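Local coordinates for protein alpha-fucosidase GH29 (Fusarium graminearum, PDB 4PSR) that probably hydrolyses alpha-1,6-linked L-fucose from the reducing-end N-acetylglucosamine of glycoprotein glycans, as a GH29 alpha-L-fucosidase, and is captured here with fucose bound, at residues 222-227 against 299-304; 421-426 against 477-482; 40-45 against 344-349; 542-545 against 549-552. All blocks are in the same frame, centred on the assembly; numbering follows the deposited sequence.

Interaction 1: residues 222-227 against 299-304. With FUL (beta-L-fucopyranose), chain M.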
loop_
_atom_site.group_PDB
_atom_site.type_symbol
_atom_site.label_atom_id
_atom_site.label_comp_id
_atom_site.label_asym_id
_atom_site.label_seq_id
_atom_site.Cartn_x
_atom_site.Cartn_y
_atom_site.Cartn_z
ATOM N N ILE A 222 -9.330 -0.555 8.802
ATOM C CA ILE A 222 -7.884 -0.682 8.700
ATOM C C ILE A 222 -7.243 0.348 9.595
ATOM O O ILE A 222 -7.622 1.526 9.566
ATOM C CB ILE A 222 -7.357 -0.412 7.259
ATOM C CG1 ILE A 222 -8.002 -1.347 6.209
ATOM C CG2 ILE A 222 -5.814 -0.530 7.221
ATOM C CD1 ILE A 222 -7.953 -0.783 4.772
ATOM N N ILE A 223 -6.308 -0.078 10.444
ATOM C CA ILE A 223 -5.437 0.866 11.161
ATOM C C ILE A 223 -4.031 0.752 10.574
ATOM O O ILE A 223 -3.366 -0.308 10.703
ATOM C CB ILE A 223 -5.412 0.638 12.688
ATOM C CG1 ILE A 223 -6.823 0.840 13.255
ATOM C CG2 ILE A 223 -4.417 1.593 13.350
ATOM C CD1 ILE A 223 -6.918 0.574 14.766
ATOM N N TRP A 224 -3.587 1.822 9.930
ATOM C CA TRP A 224 -2.283 1.903 9.284
ATOM C C TRP A 224 -1.328 2.515 10.295
ATOM O O TRP A 224 -1.657 3.518 10.935
ATOM C CB TRP A 224 -2.468 2.779 8.051
ATOM C CG TRP A 224 -1.309 3.085 7.147
ATOM C CD1 TRP A 224 -1.163 2.642 5.856
ATOM C CD2 TRP A 224 -0.216 3.979 7.377
ATOM N NE1 TRP A 224 -0.059 3.202 5.279
ATOM C CE2 TRP A 224 0.556 4.018 6.185
ATOM C CE3 TRP A 224 0.208 4.740 8.478
ATOM C CZ2 TRP A 224 1.728 4.774 6.065
ATOM C CZ3 TRP A 224 1.389 5.493 8.359
ATOM C CH2 TRP A 224 2.128 5.498 7.156
ATOM N N ASN A 225 -0.148 1.891 10.456
ATOM C CA ASN A 225 0.885 2.353 11.394
ATOM C C ASN A 225 2.162 2.724 10.696
ATOM O O ASN A 225 2.601 2.009 9.782
ATOM C CB ASN A 225 1.237 1.286 12.436
ATOM C CG ASN A 225 0.111 1.000 13.371
ATOM O OD1 ASN A 225 0.021 1.629 14.453
ATOM N ND2 ASN A 225 -0.738 0.033 13.018
ATOM N N ASP A 226 2.816 3.782 11.157
ATOM C CA ASP A 226 4.134 4.150 10.675
ATOM C C ASP A 226 5.230 3.487 11.527
ATOM O O ASP A 226 4.937 2.771 12.459
ATOM C CB ASP A 226 4.290 5.684 10.657
ATOM C CG ASP A 226 5.184 6.177 9.544
ATOM O OD1 ASP A 226 5.936 5.335 8.965
ATOM O OD2 ASP A 226 5.160 7.373 9.244
ATOM N N PHE A 227 6.469 3.770 11.146
ATOM C CA PHE A 227 7.671 3.141 11.711
ATOM C C PHE A 227 7.919 3.554 13.158
ATOM O O PHE A 227 7.173 4.352 13.731
ATOM C CB PHE A 227 8.896 3.473 10.845
ATOM C CG PHE A 227 9.483 4.829 11.091
ATOM C CD1 PHE A 227 10.661 4.968 11.797
ATOM C CD2 PHE A 227 8.872 5.982 10.626
ATOM C CE1 PHE A 227 11.219 6.225 12.042
ATOM C CE2 PHE A 227 9.433 7.238 10.867
ATOM C CZ PHE A 227 10.617 7.354 11.581
ATOM N N TYR A 299 0.109 -11.471 0.932
ATOM C CA TYR A 299 -0.516 -10.202 0.509
ATOM C C TYR A 299 0.031 -9.015 1.296
ATOM O O TYR A 299 0.149 -9.066 2.524
ATOM C CB TYR A 299 -2.042 -10.295 0.700
ATOM C CG TYR A 299 -2.784 -9.437 -0.304
ATOM C CD1 TYR A 299 -3.177 -9.950 -1.539
ATOM C CD2 TYR A 299 -3.029 -8.086 -0.047
ATOM C CE1 TYR A 299 -3.793 -9.151 -2.477
ATOM C CE2 TYR A 299 -3.662 -7.274 -0.996
ATOM C CZ TYR A 299 -4.014 -7.827 -2.194
ATOM O OH TYR A 299 -4.602 -7.074 -3.152
ATOM N N TRP A 300 0.345 -7.936 0.590
ATOM C CA TRP A 300 1.016 -6.762 1.155
ATOM C C TRP A 300 0.347 -5.485 0.617
ATOM O O TRP A 300 -0.602 -5.550 -0.207
ATOM C CB TRP A 300 2.536 -6.795 0.803
ATOM C CG TRP A 300 2.744 -6.962 -0.659
ATOM C CD1 TRP A 300 2.780 -8.134 -1.332
ATOM C CD2 TRP A 300 2.818 -5.926 -1.653
ATOM N NE1 TRP A 300 2.889 -7.900 -2.689
ATOM C CE2 TRP A 300 2.890 -6.552 -2.910
ATOM C CE3 TRP A 300 2.824 -4.534 -1.598
ATOM C CZ2 TRP A 300 2.980 -5.832 -4.102
ATOM C CZ3 TRP A 300 2.899 -3.811 -2.787
ATOM C CH2 TRP A 300 2.979 -4.475 -4.027
ATOM N N GLN A 301 0.796 -4.320 1.056
ATOM C CA GLN A 301 0.362 -3.070 0.428
ATOM C C GLN A 301 1.514 -2.101 0.364
ATOM O O GLN A 301 2.596 -2.385 0.911
ATOM C CB GLN A 301 -0.872 -2.447 1.110
ATOM C CG GLN A 301 -0.618 -1.822 2.489
ATOM C CD GLN A 301 -1.601 -0.711 2.781
ATOM O OE1 GLN A 301 -2.810 -0.962 2.950
ATOM N NE2 GLN A 301 -1.117 0.529 2.747
ATOM N N THR A 302 1.293 -0.976 -0.299
ATOM C CA THR A 302 2.263 0.096 -0.369
ATOM C C THR A 302 1.487 1.413 -0.430
ATOM O O THR A 302 0.295 1.438 -0.782
ATOM C CB THR A 302 3.236 -0.103 -1.527
ATOM O OG1 THR A 302 4.263 0.893 -1.498
ATOM C CG2 THR A 302 2.521 -0.001 -2.852
ATOM N N ASP A 303 2.160 2.499 -0.099
ATOM C CA ASP A 303 1.571 3.841 -0.200
ATOM C C ASP A 303 2.219 4.642 -1.331
ATOM O O ASP A 303 3.421 4.513 -1.577
ATOM C CB ASP A 303 1.738 4.626 1.102
ATOM C CG ASP A 303 1.525 3.771 2.304
ATOM O OD1 ASP A 303 0.412 3.237 2.463
ATOM O OD2 ASP A 303 2.510 3.598 3.077
ATOM N N ASP A 304 1.449 5.474 -2.020
ATOM C CA ASP A 304 1.992 6.351 -3.043
ATOM C C ASP A 304 1.350 7.724 -2.866
ATOM O O ASP A 304 0.565 7.913 -1.951
ATOM C CB ASP A 304 1.728 5.809 -4.438
ATOM C CG ASP A 304 2.900 6.055 -5.378
ATOM O OD1 ASP A 304 3.404 7.205 -5.438
ATOM O OD2 ASP A 304 3.323 5.091 -6.042
HETATM C C1 FUL M . 6.867 8.051 6.510
HETATM C C2 FUL M . 6.597 9.330 7.276
HETATM O O2 FUL M . 7.748 9.782 8.006
HETATM C C3 FUL M . 6.186 10.350 6.247
HETATM O O3 FUL M . 5.993 11.592 6.886
HETATM C C4 FUL M . 4.918 9.853 5.600
HETATM O O4 FUL M . 3.879 9.804 6.574
HETATM C C5 FUL M . 5.167 8.477 4.996
HETATM C C6 FUL M . 3.922 7.864 4.391
HETATM O O5 FUL M . 5.678 7.549 5.948
HETATM O O1 FUL M . 7.339 7.084 7.413
#
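Trp224 reaches across the inside of the TIM barrel from strand 222-225 to Asp303 and Gln301 on strand 300-304, so fourth and seventh strands meet through side chains while their nearest CA atoms, those of Trp224 and Asp303, stay 10.4 Å apart. The tight part is the nitrogen edge of the indole. Trp224 NE1 gives its hydrogen to Asp303 OD1 at 2.9 Å, with an N-H...O angle of 160°. The bond lies near the indole plane but comes down on the carboxylate from above its own plane, the two groups being turned 53° apart. The other oxygen, Asp303 OD2, rests 3.3 Å from Trp224 CZ2, so the carboxylate spans the edge from the pyrrole nitrogen to the benzene ring. With chi1 at 180°, the indole stretches into the barrel interior. Gln301 meets the edge on the CD1 side, its NE2 3.8 Å from Trp224 CD1, while its OE1 is bonded to Tyr24 of helix 22-27.

The contact is looser on the fucose side. Trp224 CH2 comes only to 4.1 Å from C6 of the sugar, and Asp226 and Phe227 touch nothing of 299-304; they serve the ligand instead. Fucose O1 donates to Asp226 OD1 at 2.7 Å, an oxygen that also takes the Phe227 backbone N-H and pairs with Lys272. His171 holds OD2. Among the neighbours, Thr270 and Lys272 of strand 268-272 touch Trp224, and Leu340 of strand 337-343 packs against Trp224, Gln301 and Asp303.

Interaction 2: residues 421-426 against 477-482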
loop_
_atom_site.group_PDB
_atom_site.type_symbol
_atom_site.label_atom_id
_atom_site.label_comp_id
_atom_site.label_asym_id
_atom_site.label_seq_id
_atom_site.Cartn_x
_atom_site.Cartn_y
_atom_site.Cartn_z
ATOM N N LEU A 421 0.081 -1.288 -21.281
ATOM C CA LEU A 421 0.196 0.064 -20.750
ATOM C C LEU A 421 0.306 1.172 -21.806
ATOM O O LEU A 421 0.718 2.294 -21.493
ATOM C CB LEU A 421 1.358 0.108 -19.753
ATOM C CG LEU A 421 1.313 -0.921 -18.602
ATOM C CD1 LEU A 421 2.404 -0.674 -17.555
ATOM C CD2 LEU A 421 -0.053 -0.966 -17.887
ATOM N N GLY A 422 -0.145 0.858 -23.026
ATOM C CA GLY A 422 -0.232 1.798 -24.121
ATOM C C GLY A 422 -0.861 1.077 -25.292
ATOM O O GLY A 422 -0.910 -0.161 -25.307
ATOM N N TRP A 423 -1.353 1.849 -26.265
ATOM C CA TRP A 423 -1.886 1.257 -27.487
ATOM C C TRP A 423 -0.764 0.926 -28.464
ATOM O O TRP A 423 -0.037 1.820 -28.889
ATOM C CB TRP A 423 -2.898 2.174 -28.181
ATOM C CG TRP A 423 -3.558 1.430 -29.303
ATOM C CD1 TRP A 423 -3.272 1.537 -30.645
ATOM C CD2 TRP A 423 -4.562 0.414 -29.191
ATOM N NE1 TRP A 423 -4.051 0.665 -31.353
ATOM C CE2 TRP A 423 -4.857 -0.035 -30.495
ATOM C CE3 TRP A 423 -5.257 -0.148 -28.117
ATOM C CZ2 TRP A 423 -5.811 -1.021 -30.744
ATOM C CZ3 TRP A 423 -6.192 -1.120 -28.356
ATOM C CH2 TRP A 423 -6.474 -1.548 -29.672
ATOM N N PRO A 424 -0.609 -0.360 -28.824
ATOM C CA PRO A 424 0.467 -0.742 -29.746
ATOM C C PRO A 424 0.256 -0.188 -31.168
ATOM O O PRO A 424 -0.770 -0.469 -31.802
ATOM C CB PRO A 424 0.378 -2.266 -29.786
ATOM C CG PRO A 424 -0.533 -2.677 -28.735
ATOM C CD PRO A 424 -1.357 -1.522 -28.319
ATOM N N GLU A 425 1.210 0.569 -31.686
ATOM C CA GLU A 425 0.989 1.131 -33.012
ATOM C C GLU A 425 1.064 0.036 -34.074
ATOM O O GLU A 425 0.479 0.181 -35.144
ATOM C CB GLU A 425 1.930 2.291 -33.316
ATOM C CG GLU A 425 1.191 3.477 -33.948
ATOM C CD GLU A 425 0.399 4.286 -32.934
ATOM O OE1 GLU A 425 1.024 4.958 -32.084
ATOM O OE2 GLU A 425 -0.850 4.248 -32.985
ATOM N N ASP A 426 1.742 -1.068 -33.759
ATOM C CA ASP A 426 1.791 -2.227 -34.658
ATOM C C ASP A 426 0.584 -3.175 -34.496
ATOM O O ASP A 426 0.543 -4.253 -35.097
ATOM C CB ASP A 426 3.109 -2.996 -34.470
ATOM C CG ASP A 426 3.253 -3.608 -33.085
ATOM O OD1 ASP A 426 2.375 -3.383 -32.235
ATOM O OD2 ASP A 426 4.258 -4.308 -32.838
ATOM N N SER A 477 -10.117 -2.966 -33.695
ATOM C CA SER A 477 -10.122 -1.515 -33.759
ATOM C C SER A 477 -10.031 -0.903 -32.358
ATOM O O SER A 477 -10.716 -1.328 -31.420
ATOM C CB SER A 477 -11.380 -1.030 -34.491
ATOM O OG SER A 477 -11.553 0.371 -34.357
ATOM N N GLN A 478 -9.179 0.100 -32.241
ATOM C CA GLN A 478 -8.924 0.734 -30.950
ATOM C C GLN A 478 -10.239 1.280 -30.388
ATOM O O GLN A 478 -10.995 1.949 -31.109
ATOM C CB GLN A 478 -7.881 1.854 -31.095
ATOM C CG GLN A 478 -7.491 2.542 -29.781
ATOM C CD GLN A 478 -6.434 3.600 -29.943
ATOM O OE1 GLN A 478 -5.966 3.868 -31.049
ATOM N NE2 GLN A 478 -6.055 4.222 -28.840
ATOM N N PRO A 479 -10.546 0.974 -29.119
ATOM C CA PRO A 479 -11.711 1.546 -28.454
ATOM C C PRO A 479 -11.429 2.981 -28.047
ATOM O O PRO A 479 -10.379 3.531 -28.391
ATOM C CB PRO A 479 -11.883 0.638 -27.236
ATOM C CG PRO A 479 -10.494 0.280 -26.878
ATOM C CD PRO A 479 -9.755 0.139 -28.193
ATOM N N ALA A 480 -12.359 3.598 -27.332
ATOM C CA ALA A 480 -12.131 4.930 -26.785
ATOM C C ALA A 480 -10.778 4.977 -26.045
ATOM O O ALA A 480 -10.353 3.985 -25.418
ATOM C CB ALA A 480 -13.272 5.337 -25.867
ATOM N N GLU A 481 -10.090 6.113 -26.143
ATOM C CA GLU A 481 -8.745 6.233 -25.602
ATOM C C GLU A 481 -8.775 5.975 -24.105
ATOM O O GLU A 481 -9.716 6.341 -23.415
ATOM C CB GLU A 481 -8.177 7.624 -25.899
ATOM C CG GLU A 481 -6.737 7.833 -25.412
ATOM C CD GLU A 481 -6.149 9.170 -25.825
ATOM O OE1 GLU A 481 -6.684 10.215 -25.397
ATOM O OE2 GLU A 481 -5.148 9.172 -26.575
ATOM N N SER A 482 -7.708 5.348 -23.617
ATOM C CA SER A 482 -7.548 5.121 -22.189
ATOM C C SER A 482 -6.064 5.002 -21.825
ATOM O O SER A 482 -5.190 4.851 -22.685
ATOM C CB SER A 482 -8.347 3.895 -21.729
ATOM O OG SER A 482 -8.065 2.758 -22.490
#
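Trp423 and Gln478 form an amide-on-indole stack between two loops of the C-terminal beta domain, one following strand 415-420 and the other leading into strand 485-491 of the same antiparallel sheet. The ring and amide planes are only 3° apart, and the two side chains run past each other in opposite directions, and the whole glutamine lies along one face of the indole. Its fully extended chain makes this possible: chi1 is -177°, and CB, CG and CD follow one another over the ring. Gln478 CB sits 3.6 Å from Trp423 CZ2, and CG stands over the six-membered ring as a CH-pi contact, 3.7 Å from the centroid and 13° off the normal. The amide itself continues over the five-membered ring, with Gln478 CD 3.7 Å from Trp423 CG.

Its rotation is fixed from beyond the stack, because Gln478 NE2 bonds to the hydroxyl of Tyr485. The same Tyr485 meets Trp423 edge-to-face, so one tyrosine touches both members of the stack. Leu450 of strand 445-451 touches both Trp423 and Pro479. The other face of the indole is taken by the residue that follows it, Pro424, whose CD lies toward the rim of the ring; Trp423 is thus sandwiched between a proline and a glutamine. Across the two loops the contact is made by stacking and CH-pi packing, with no hydrogen bond between them, on the partly exposed surface of the domain. Past the glutamine, the outer corner of the indole meets a second proline obliquely, Trp423 CZ3 lying 3.8 Å from Pro479 CD.

Interaction 3: residues 40-45 against 344-349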
loop_
_atom_site.group_PDB
_atom_site.type_symbol
_atom_site.label_atom_id
_atom_site.label_comp_id
_atom_site.label_asym_id
_atom_site.label_seq_id
_atom_site.Cartn_x
_atom_site.Cartn_y
_atom_site.Cartn_z
ATOM N N THR A 40 0.034 23.582 8.123
ATOM C CA THR A 40 -0.200 25.018 8.289
ATOM C C THR A 40 0.873 25.892 7.609
ATOM O O THR A 40 0.537 26.844 6.895
ATOM C CB THR A 40 -0.321 25.406 9.762
ATOM O OG1 THR A 40 -1.190 24.491 10.453
ATOM C CG2 THR A 40 -0.893 26.810 9.894
ATOM N N ALA A 41 2.147 25.536 7.783
ATOM C CA ALA A 41 3.228 26.329 7.180
ATOM C C ALA A 41 3.283 26.225 5.654
ATOM O O ALA A 41 3.822 27.095 4.969
ATOM C CB ALA A 41 4.536 25.921 7.765
ATOM N N GLN A 42 2.696 25.163 5.104
ATOM C CA GLN A 42 2.723 24.908 3.664
ATOM C C GLN A 42 4.135 25.070 3.104
ATOM O O GLN A 42 4.336 25.641 2.037
ATOM C CB GLN A 42 1.713 25.800 2.900
ATOM C CG GLN A 42 0.255 25.551 3.398
ATOM C CD GLN A 42 -0.828 26.270 2.632
ATOM O OE1 GLN A 42 -1.928 25.736 2.476
ATOM N NE2 GLN A 42 -0.533 27.452 2.132
ATOM N N TYR A 43 5.098 24.496 3.820
ATOM C CA TYR A 43 6.513 24.635 3.467
ATOM C C TYR A 43 7.282 23.351 3.705
ATOM O O TYR A 43 7.104 22.723 4.737
ATOM C CB TYR A 43 7.163 25.772 4.270
ATOM C CG TYR A 43 8.547 26.144 3.753
ATOM C CD1 TYR A 43 8.668 26.988 2.653
ATOM C CD2 TYR A 43 9.691 25.619 4.327
ATOM C CE1 TYR A 43 9.906 27.325 2.149
ATOM C CE2 TYR A 43 10.936 25.952 3.832
ATOM C CZ TYR A 43 11.025 26.788 2.742
ATOM O OH TYR A 43 12.285 27.131 2.243
ATOM N N ALA A 44 8.099 22.980 2.704
ATOM C CA ALA A 44 9.029 21.840 2.729
ATOM C C ALA A 44 8.304 20.472 2.669
ATOM O O ALA A 44 8.305 19.822 1.638
ATOM C CB ALA A 44 9.971 21.930 3.924
ATOM N N SER A 45 7.723 20.047 3.783
ATOM C CA SER A 45 7.002 18.787 3.869
ATOM C C SER A 45 6.246 18.715 5.175
ATOM O O SER A 45 6.283 19.627 6.002
ATOM C CB SER A 45 7.956 17.594 3.792
ATOM O OG SER A 45 8.724 17.520 4.972
ATOM N N SER A 344 -3.356 15.588 -0.913
ATOM C CA SER A 344 -2.738 16.662 -0.123
ATOM C C SER A 344 -3.552 17.954 -0.140
ATOM O O SER A 344 -3.221 18.881 -0.891
ATOM C CB SER A 344 -1.342 16.957 -0.665
ATOM O OG SER A 344 -0.543 15.782 -0.758
ATOM N N PRO A 345 -4.600 18.022 0.690
ATOM C CA PRO A 345 -5.365 19.275 0.776
ATOM C C PRO A 345 -4.512 20.420 1.332
ATOM O O PRO A 345 -3.613 20.207 2.158
ATOM C CB PRO A 345 -6.506 18.926 1.744
ATOM C CG PRO A 345 -6.559 17.405 1.779
ATOM C CD PRO A 345 -5.132 16.966 1.560
ATOM N N MET A 346 -4.820 21.637 0.915
ATOM C CA MET A 346 -4.203 22.828 1.481
ATOM C C MET A 346 -4.596 23.019 2.930
ATOM O O MET A 346 -5.533 22.386 3.424
ATOM C CB MET A 346 -4.603 24.061 0.669
ATOM C CG MET A 346 -4.281 23.905 -0.784
ATOM S SD MET A 346 -4.335 25.468 -1.741
ATOM C CE MET A 346 -5.970 26.042 -1.413
ATOM N N ALA A 347 -3.847 23.849 3.652
ATOM C CA ALA A 347 -4.114 24.052 5.062
ATOM C C ALA A 347 -5.558 24.466 5.356
ATOM O O ALA A 347 -6.120 24.100 6.384
ATOM C CB ALA A 347 -3.132 25.072 5.672
ATOM N N ASN A 348 -6.139 25.217 4.429
ATOM C CA ASN A 348 -7.527 25.688 4.569
ATOM C C ASN A 348 -8.581 24.625 4.254
ATOM O O ASN A 348 -9.769 24.882 4.398
ATOM C CB ASN A 348 -7.765 26.953 3.731
ATOM C CG ASN A 348 -7.711 26.706 2.238
ATOM O OD1 ASN A 348 -7.496 25.582 1.773
ATOM N ND2 ASN A 348 -7.955 27.763 1.459
ATOM N N GLY A 349 -8.170 23.442 3.793
ATOM C CA GLY A 349 -9.085 22.347 3.522
ATOM C C GLY A 349 -9.459 22.175 2.077
ATOM O O GLY A 349 -10.212 21.262 1.754
HETATM O O HOH W 1 -4.410 27.092 2.755
#
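The backbones come closest where the CA atoms of Thr40 and Ala347 stand 5.2 Å apart, Ala347 being inside a type I beta turn from Met346 to Gly349 that Gly349 N closes on Met346 O. These are two loops of the TIM barrel, one after its first strand, 29-33, and one after its last, 337-343. Those strands are neighbours where the barrel closes, and the loops that follow them meet at the barrel's rim.

Gln42 carries the contact. It takes left-handed helical backbone angles, and its CG lies beside the backbone N (chi1 -60°); from there the chain extends straight across to the turn. Ala347 N donates to Gln42 OE1 at 2.9 Å, with an N-H...O angle of 164°. The C=O...N angle at Gln42 OE1 is 144°, with the donor slightly tilted from the carbonyl plane. The Ala347 methyl packs against the other loop, its CB 3.9 Å from Thr40 CA and also against the glutamine amide. Met346 adds its CB beside the same oxygen, though the rest of its side chain leads away.

A second hydrogen reaches the glutamine oxygen from a water, so two donors grip it. That water, 2.8 Å from Gln42 OE1, accepts in turn from Asn348 N at 3.1 Å, tying one side-chain oxygen to two successive amides of the turn.

Interaction 4: residues 542-545 against 549-552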
loop_
_atom_site.group_PDB
_atom_site.type_symbol
_atom_site.label_atom_id
_atom_site.label_comp_id
_atom_site.label_asym_id
_atom_site.label_seq_id
_atom_site.Cartn_x
_atom_site.Cartn_y
_atom_site.Cartn_z
ATOM N N ILE A 542 8.622 -31.169 -10.352
ATOM C CA ILE A 542 9.120 -29.836 -10.646
ATOM C C ILE A 542 9.813 -29.853 -11.994
ATOM O O ILE A 542 10.557 -30.803 -12.310
ATOM C CB ILE A 542 10.088 -29.364 -9.556
ATOM C CG1 ILE A 542 10.617 -27.951 -9.861
ATOM C CG2 ILE A 542 11.248 -30.332 -9.392
ATOM C CD1 ILE A 542 11.312 -27.317 -8.673
ATOM N N ARG A 543 9.563 -28.826 -12.796
ATOM C CA ARG A 543 10.300 -28.591 -14.024
ATOM C C ARG A 543 11.222 -27.385 -13.831
ATOM O O ARG A 543 10.752 -26.267 -13.560
ATOM C CB ARG A 543 9.374 -28.337 -15.198
ATOM C CG ARG A 543 10.096 -28.391 -16.530
ATOM C CD ARG A 543 9.129 -28.717 -17.657
ATOM N NE ARG A 543 7.900 -27.934 -17.557
ATOM C CZ ARG A 543 6.713 -28.331 -17.996
ATOM N NH1 ARG A 543 5.670 -27.523 -17.865
ATOM N NH2 ARG A 543 6.564 -29.524 -18.565
ATOM N N VAL A 544 12.520 -27.627 -13.961
ATOM C CA VAL A 544 13.539 -26.597 -13.774
ATOM C C VAL A 544 13.994 -26.144 -15.160
ATOM O O VAL A 544 14.313 -26.957 -16.032
ATOM C CB VAL A 544 14.725 -27.154 -12.970
ATOM C CG1 VAL A 544 15.850 -26.103 -12.862
ATOM C CG2 VAL A 544 14.289 -27.624 -11.580
ATOM N N SER A 545 14.011 -24.841 -15.411
ATOM C CA SER A 545 14.407 -24.348 -16.717
ATOM C C SER A 545 15.899 -24.530 -16.973
ATOM O O SER A 545 16.702 -24.663 -16.044
ATOM C CB SER A 545 14.049 -22.858 -16.846
ATOM O OG SER A 545 12.660 -22.669 -16.662
ATOM N N LYS A 549 18.968 -23.824 -11.518
ATOM C CA LYS A 549 18.874 -24.939 -10.590
ATOM C C LYS A 549 17.851 -24.611 -9.517
ATOM O O LYS A 549 17.551 -23.432 -9.259
ATOM C CB LYS A 549 20.228 -25.280 -9.969
ATOM C CG LYS A 549 20.840 -24.188 -9.116
ATOM C CD LYS A 549 22.125 -24.684 -8.481
ATOM C CE LYS A 549 22.866 -23.564 -7.764
ATOM N NZ LYS A 549 24.133 -24.043 -7.162
ATOM N N ALA A 550 17.268 -25.642 -8.913
ATOM C CA ALA A 550 16.355 -25.465 -7.790
ATOM C C ALA A 550 16.860 -26.266 -6.616
ATOM O O ALA A 550 17.249 -27.424 -6.785
ATOM C CB ALA A 550 14.934 -25.893 -8.157
ATOM N N THR A 551 16.847 -25.665 -5.433
ATOM C CA THR A 551 17.223 -26.346 -4.212
ATOM C C THR A 551 15.984 -26.494 -3.352
ATOM O O THR A 551 15.328 -25.500 -3.013
ATOM C CB THR A 551 18.332 -25.565 -3.497
ATOM O OG1 THR A 551 19.418 -25.390 -4.405
ATOM C CG2 THR A 551 18.820 -26.289 -2.276
ATOM N N LEU A 552 15.625 -27.744 -3.053
ATOM C CA LEU A 552 14.449 -28.050 -2.258
ATOM C C LEU A 552 14.877 -28.224 -0.827
ATOM O O LEU A 552 15.862 -28.911 -0.569
ATOM C CB LEU A 552 13.815 -29.378 -2.696
ATOM C CG LEU A 552 13.502 -29.552 -4.166
ATOM C CD1 LEU A 552 12.874 -30.925 -4.431
ATOM C CD2 LEU A 552 12.576 -28.471 -4.596
#
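Ile542 and Val544 point their side chains at Ala550 in a beta-arch: the two strands follow each other closely in the chain but belong to different four-stranded antiparallel sheets, which face each other here. Their axes come within 7.8 Å and run at 143°, roughly antiparallel.

Between side chains the contacts are apolar. The methyl of Ala550 is the meeting point, with Ile542 CD1 and Val544 CG2 each 3.9 Å from its CB. Ile542 gets there because its CG1 is anti to the backbone N and the chain continues extended (chi2 167°), which carries the terminal methyl across the gap. That same CD1 also reaches Leu552 CD2, more loosely, at 4.4 Å.

Side chain meets backbone at the end near the turn, where Val544 CG1 lies 4.0 Å from Lys549 CA.

The polar bonds of these residues go to other partners: Ile542 and Val544 pair their backbones with strand 568-571, Lys549 pairs with Ser583, and Arg543 makes a salt bridge to Glu569. Thr551 faces away and touches a mannose of a bound glycan. Methyl groups of an alanine and of branched side chains make most of the contact between the facing strands, so this sandwich core is held by hydrophobic packing rather than by directed bonds.

In the fold
Interactions 1 and 4 are buried, 2 and 3 lie at the surface. Interactions 1 and 3 both belong to the barrel: one spans its interior beside the fucose, the other joins loops at its rim, and their centres are about 23 Å apart. Each depends on a directed hydrogen bond, from an indole to a carboxylate in the first and from a backbone amide to a glutamine in the third. Interactions 2 and 4 lie in separate beta regions beyond the barrel, their centres about 39 Å apart, and rely on packing: an amide laid flat on an indole in one, methyl groups between facing sheets in the other. Interactions 3 and 4 lie on opposite sides of the chain's centre.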